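Long-range contact in sugar ABC transporter, sugar-binding protein (Streptococcus pneumoniae, PDB 2HEU), which probably binds sugars outside the cell and hands them to an ABC importer in the membrane: residues A[136-144]-A[155-164]. Residues are numbered along the deposited sequence; the frame is centred on the assembly and turned at random.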
loop_
_atom_site.group_PDB
_atom_site.type_symbol
_atom_site.label_atom_id
_atom_site.label_comp_id
_atom_site.label_asym_id
_atom_site.label_seq_id
_atom_site.Cartn_x
_atom_site.Cartn_y
_atom_site.Cartn_z
ATOM N N ASP A 136 19.986 12.701 -9.033
ATOM C CA ASP A 136 21.093 13.633 -9.276
ATOM C C ASP A 136 22.342 13.128 -8.657
ATOM O O ASP A 136 23.419 13.106 -9.279
ATOM C CB ASP A 136 20.820 15.050 -8.750
ATOM C CG ASP A 136 19.644 15.753 -9.389
ATOM O OD1 ASP A 136 18.671 15.132 -9.789
ATOM O OD2 ASP A 136 19.654 17.009 -9.340
ATOM N N LYS A 137 22.275 12.695 -7.400
ATOM C CA LYS A 137 23.428 12.169 -6.703
ATOM C C LYS A 137 23.868 10.859 -7.269
ATOM O O LYS A 137 25.100 10.616 -7.361
ATOM C CB LYS A 137 23.209 12.076 -5.188
ATOM C CG LYS A 137 23.170 13.410 -4.532
ATOM C CD LYS A 137 24.460 14.212 -4.686
ATOM C CE LYS A 137 25.508 13.835 -3.792
ATOM N NZ LYS A 137 26.564 14.947 -3.780
ATOM N N PHE A 138 22.975 9.981 -7.610
ATOM C CA PHE A 138 23.414 8.748 -8.247
ATOM C C PHE A 138 24.194 9.100 -9.546
ATOM O O PHE A 138 25.183 8.443 -9.863
ATOM C CB PHE A 138 22.222 7.801 -8.601
ATOM C CG PHE A 138 21.776 6.894 -7.486
ATOM C CD1 PHE A 138 21.663 7.328 -6.184
ATOM C CD2 PHE A 138 21.488 5.572 -7.742
ATOM C CE1 PHE A 138 21.225 6.473 -5.186
ATOM C CE2 PHE A 138 21.060 4.697 -6.722
ATOM C CZ PHE A 138 20.966 5.178 -5.432
ATOM N N GLU A 139 23.678 9.993 -10.338
ATOM C CA GLU A 139 24.388 10.362 -11.607
ATOM C C GLU A 139 25.742 10.929 -11.277
ATOM O O GLU A 139 26.768 10.560 -11.911
ATOM C CB GLU A 139 23.501 11.293 -12.414
ATOM C CG GLU A 139 24.024 11.491 -13.800
ATOM C CD GLU A 139 23.251 12.509 -14.571
ATOM O OE1 GLU A 139 22.687 13.437 -13.934
ATOM O OE2 GLU A 139 23.273 12.420 -15.829
ATOM N N GLU A 140 25.873 11.778 -10.270
ATOM C CA GLU A 140 27.182 12.477 -9.944
ATOM C C GLU A 140 28.179 11.474 -9.432
ATOM O O GLU A 140 29.423 11.695 -9.531
ATOM C CB GLU A 140 26.987 13.555 -8.843
ATOM C CG GLU A 140 28.342 14.249 -8.258
ATOM C CD GLU A 140 28.122 15.024 -6.972
ATOM O OE1 GLU A 140 27.007 15.013 -6.458
ATOM O OE2 GLU A 140 29.055 15.660 -6.468
ATOM N N LEU A 141 27.640 10.411 -8.844
ATOM C CA LEU A 141 28.531 9.375 -8.241
ATOM C C LEU A 141 28.725 8.171 -9.113
ATOM O O LEU A 141 29.462 7.268 -8.776
ATOM C CB LEU A 141 28.039 8.983 -6.846
ATOM C CG LEU A 141 28.028 10.082 -5.803
ATOM C CD1 LEU A 141 27.241 9.523 -4.649
ATOM C CD2 LEU A 141 29.441 10.430 -5.454
ATOM N N GLY A 142 28.121 8.176 -10.272
ATOM C CA GLY A 142 28.229 7.069 -11.173
ATOM C C GLY A 142 27.565 5.792 -10.722
ATOM O O GLY A 142 28.025 4.702 -11.060
ATOM N N LEU A 143 26.503 5.902 -9.921
ATOM C CA LEU A 143 25.797 4.787 -9.362
ATOM C C LEU A 143 24.567 4.434 -10.126
ATOM O O LEU A 143 23.979 5.325 -10.742
ATOM C CB LEU A 143 25.365 5.101 -7.947
ATOM C CG LEU A 143 26.502 5.474 -7.061
ATOM C CD1 LEU A 143 25.958 6.025 -5.709
ATOM C CD2 LEU A 143 27.508 4.368 -6.805
ATOM N N LYS A 144 24.125 3.179 -9.981
ATOM C CA LYS A 144 23.018 2.691 -10.705
ATOM C C LYS A 144 22.060 2.033 -9.718
ATOM O O LYS A 144 22.438 1.473 -8.672
ATOM C CB LYS A 144 23.473 1.617 -11.713
ATOM C CG LYS A 144 24.479 2.020 -12.672
ATOM C CD LYS A 144 24.023 3.129 -13.560
ATOM C CE LYS A 144 25.036 3.322 -14.732
ATOM N NZ LYS A 144 26.339 3.828 -14.170
ATOM N N LEU A 155 25.915 -1.315 -3.662
ATOM C CA LEU A 155 25.531 0.076 -3.792
ATOM C C LEU A 155 25.680 0.789 -2.470
ATOM O O LEU A 155 26.220 1.882 -2.396
ATOM C CB LEU A 155 24.080 0.119 -4.319
ATOM C CG LEU A 155 23.471 1.556 -4.352
ATOM C CD1 LEU A 155 24.243 2.475 -5.266
ATOM C CD2 LEU A 155 22.035 1.421 -4.688
ATOM N N VAL A 156 25.153 0.186 -1.393
ATOM C CA VAL A 156 25.217 0.790 -0.072
ATOM C C VAL A 156 26.684 0.960 0.315
ATOM O O VAL A 156 27.077 2.028 0.794
ATOM C CB VAL A 156 24.422 -0.054 0.927
ATOM C CG1 VAL A 156 24.571 0.433 2.334
ATOM C CG2 VAL A 156 22.953 -0.026 0.519
ATOM N N LYS A 157 27.506 -0.083 0.131
ATOM C CA LYS A 157 28.913 0.029 0.484
ATOM C C LYS A 157 29.563 1.072 -0.340
ATOM O O LYS A 157 30.421 1.835 0.161
ATOM C CB LYS A 157 29.599 -1.335 0.265
ATOM C CG LYS A 157 29.116 -2.388 1.209
ATOM C CD LYS A 157 29.665 -3.791 0.857
ATOM C CE LYS A 157 28.996 -4.877 1.679
ATOM N NZ LYS A 157 29.469 -6.223 1.171
ATOM N N ASP A 158 29.279 1.197 -1.617
ATOM C CA ASP A 158 29.880 2.176 -2.497
ATOM C C ASP A 158 29.522 3.584 -2.083
ATOM O O ASP A 158 30.385 4.481 -2.134
ATOM C CB ASP A 158 29.458 1.973 -3.966
ATOM C CG ASP A 158 30.082 0.725 -4.577
ATOM O OD1 ASP A 158 30.973 0.062 -3.963
ATOM O OD2 ASP A 158 29.662 0.401 -5.703
ATOM N N ILE A 159 28.288 3.821 -1.661
ATOM C CA ILE A 159 27.904 5.164 -1.167
ATOM C C ILE A 159 28.675 5.518 0.065
ATOM O O ILE A 159 29.208 6.642 0.228
ATOM C CB ILE A 159 26.390 5.213 -0.976
ATOM C CG1 ILE A 159 25.668 5.133 -2.318
ATOM C CG2 ILE A 159 26.009 6.492 -0.206
ATOM C CD1 ILE A 159 24.168 4.852 -2.181
ATOM N N VAL A 160 28.781 4.602 1.033
ATOM C CA VAL A 160 29.559 4.855 2.217
ATOM C C VAL A 160 30.976 5.190 1.869
ATOM O O VAL A 160 31.534 6.121 2.423
ATOM C CB VAL A 160 29.528 3.656 3.209
ATOM C CG1 VAL A 160 30.392 3.918 4.414
ATOM C CG2 VAL A 160 28.062 3.400 3.710
ATOM N N ALA A 161 31.583 4.433 0.934
ATOM C CA ALA A 161 32.978 4.706 0.617
ATOM C C ALA A 161 33.155 6.103 0.001
ATOM O O ALA A 161 34.266 6.633 0.125
ATOM C CB ALA A 161 33.473 3.552 -0.295
ATOM N N LYS A 162 32.148 6.606 -0.687
ATOM C CA LYS A 162 32.153 7.947 -1.227
ATOM C C LYS A 162 31.811 9.047 -0.223
ATOM O O LYS A 162 31.854 10.237 -0.552
ATOM C CB LYS A 162 31.171 8.012 -2.413
ATOM C CG LYS A 162 31.607 7.109 -3.561
ATOM C CD LYS A 162 30.597 7.066 -4.665
ATOM C CE LYS A 162 30.891 6.010 -5.738
ATOM N NZ LYS A 162 31.521 6.735 -6.852
ATOM N N GLY A 163 31.665 8.723 1.040
ATOM C CA GLY A 163 31.457 9.657 2.071
ATOM C C GLY A 163 30.061 10.245 2.122
ATOM O O GLY A 163 29.895 11.374 2.597
ATOM N N GLN A 164 29.050 9.512 1.693
ATOM C CA GLN A 164 27.724 9.993 1.866
ATOM C C GLN A 164 26.920 8.879 2.507
ATOM O O GLN A 164 27.393 7.767 2.710
ATOM C CB GLN A 164 27.174 10.461 0.550
ATOM C CG GLN A 164 27.894 11.638 0.006
ATOM C CD GLN A 164 27.151 12.297 -1.202
ATOM O OE1 GLN A 164 25.966 12.710 -1.071
ATOM N NE2 GLN A 164 27.831 12.415 -2.320
#
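The ring of Phe138 meets Leu155 obliquely: methyl CD2 of Leu155 lies 4.0 Å from ring atom CZ, and the two side chains cross at about a right angle. Tyr133 brings a second ring against Phe138, the planes inclined by about 50°, and Met253 from strand 253-257 touches Phe138, Leu155 and Ile159 alike. A second flat group, the amide of Gln164, stands at the opposite end of the contact, close to the end of the bent Lys137 side chain. In the conformer of Glu140 described here, Lys137 NZ also forms a salt bridge with Glu140 OE1 (2.7 Å), a tentative grip in which NZ comes from the syn side but well out of the carboxylate plane.

Between these ends Leu143 packs against the side of helix 149-161. Its CB packs on Leu155 CD1 at 3.9 Å, while its CD1 presses closely on Ile159 CG1 at 3.5 Å. Lys162 slides past Leu141 in the opposite direction, its CD 3.6 Å from Leu141 CD2. Extended as far as CE, the lysine then bends at its last torsion (chi4 -99°), which brings NZ within 2.9 Å of Leu141 O. The ammonium group meets that carbonyl in its plane, on a lone pair, with a C=O...N angle of 140°. The bond thus ties the backbone carbonyl of Leu141 to the side chain of Lys162 at the C-terminal end of helix 149-161, beside the apolar contacts of Leu143.

Both helices finish in Schellman motifs, with Gly142 and Gly163 at positive phi, and the whole illustrates two consecutive helices, joined by a loop, that pack against each other and touch strand 253-257 through Met253, at the periphery of a solute-binding protein fold.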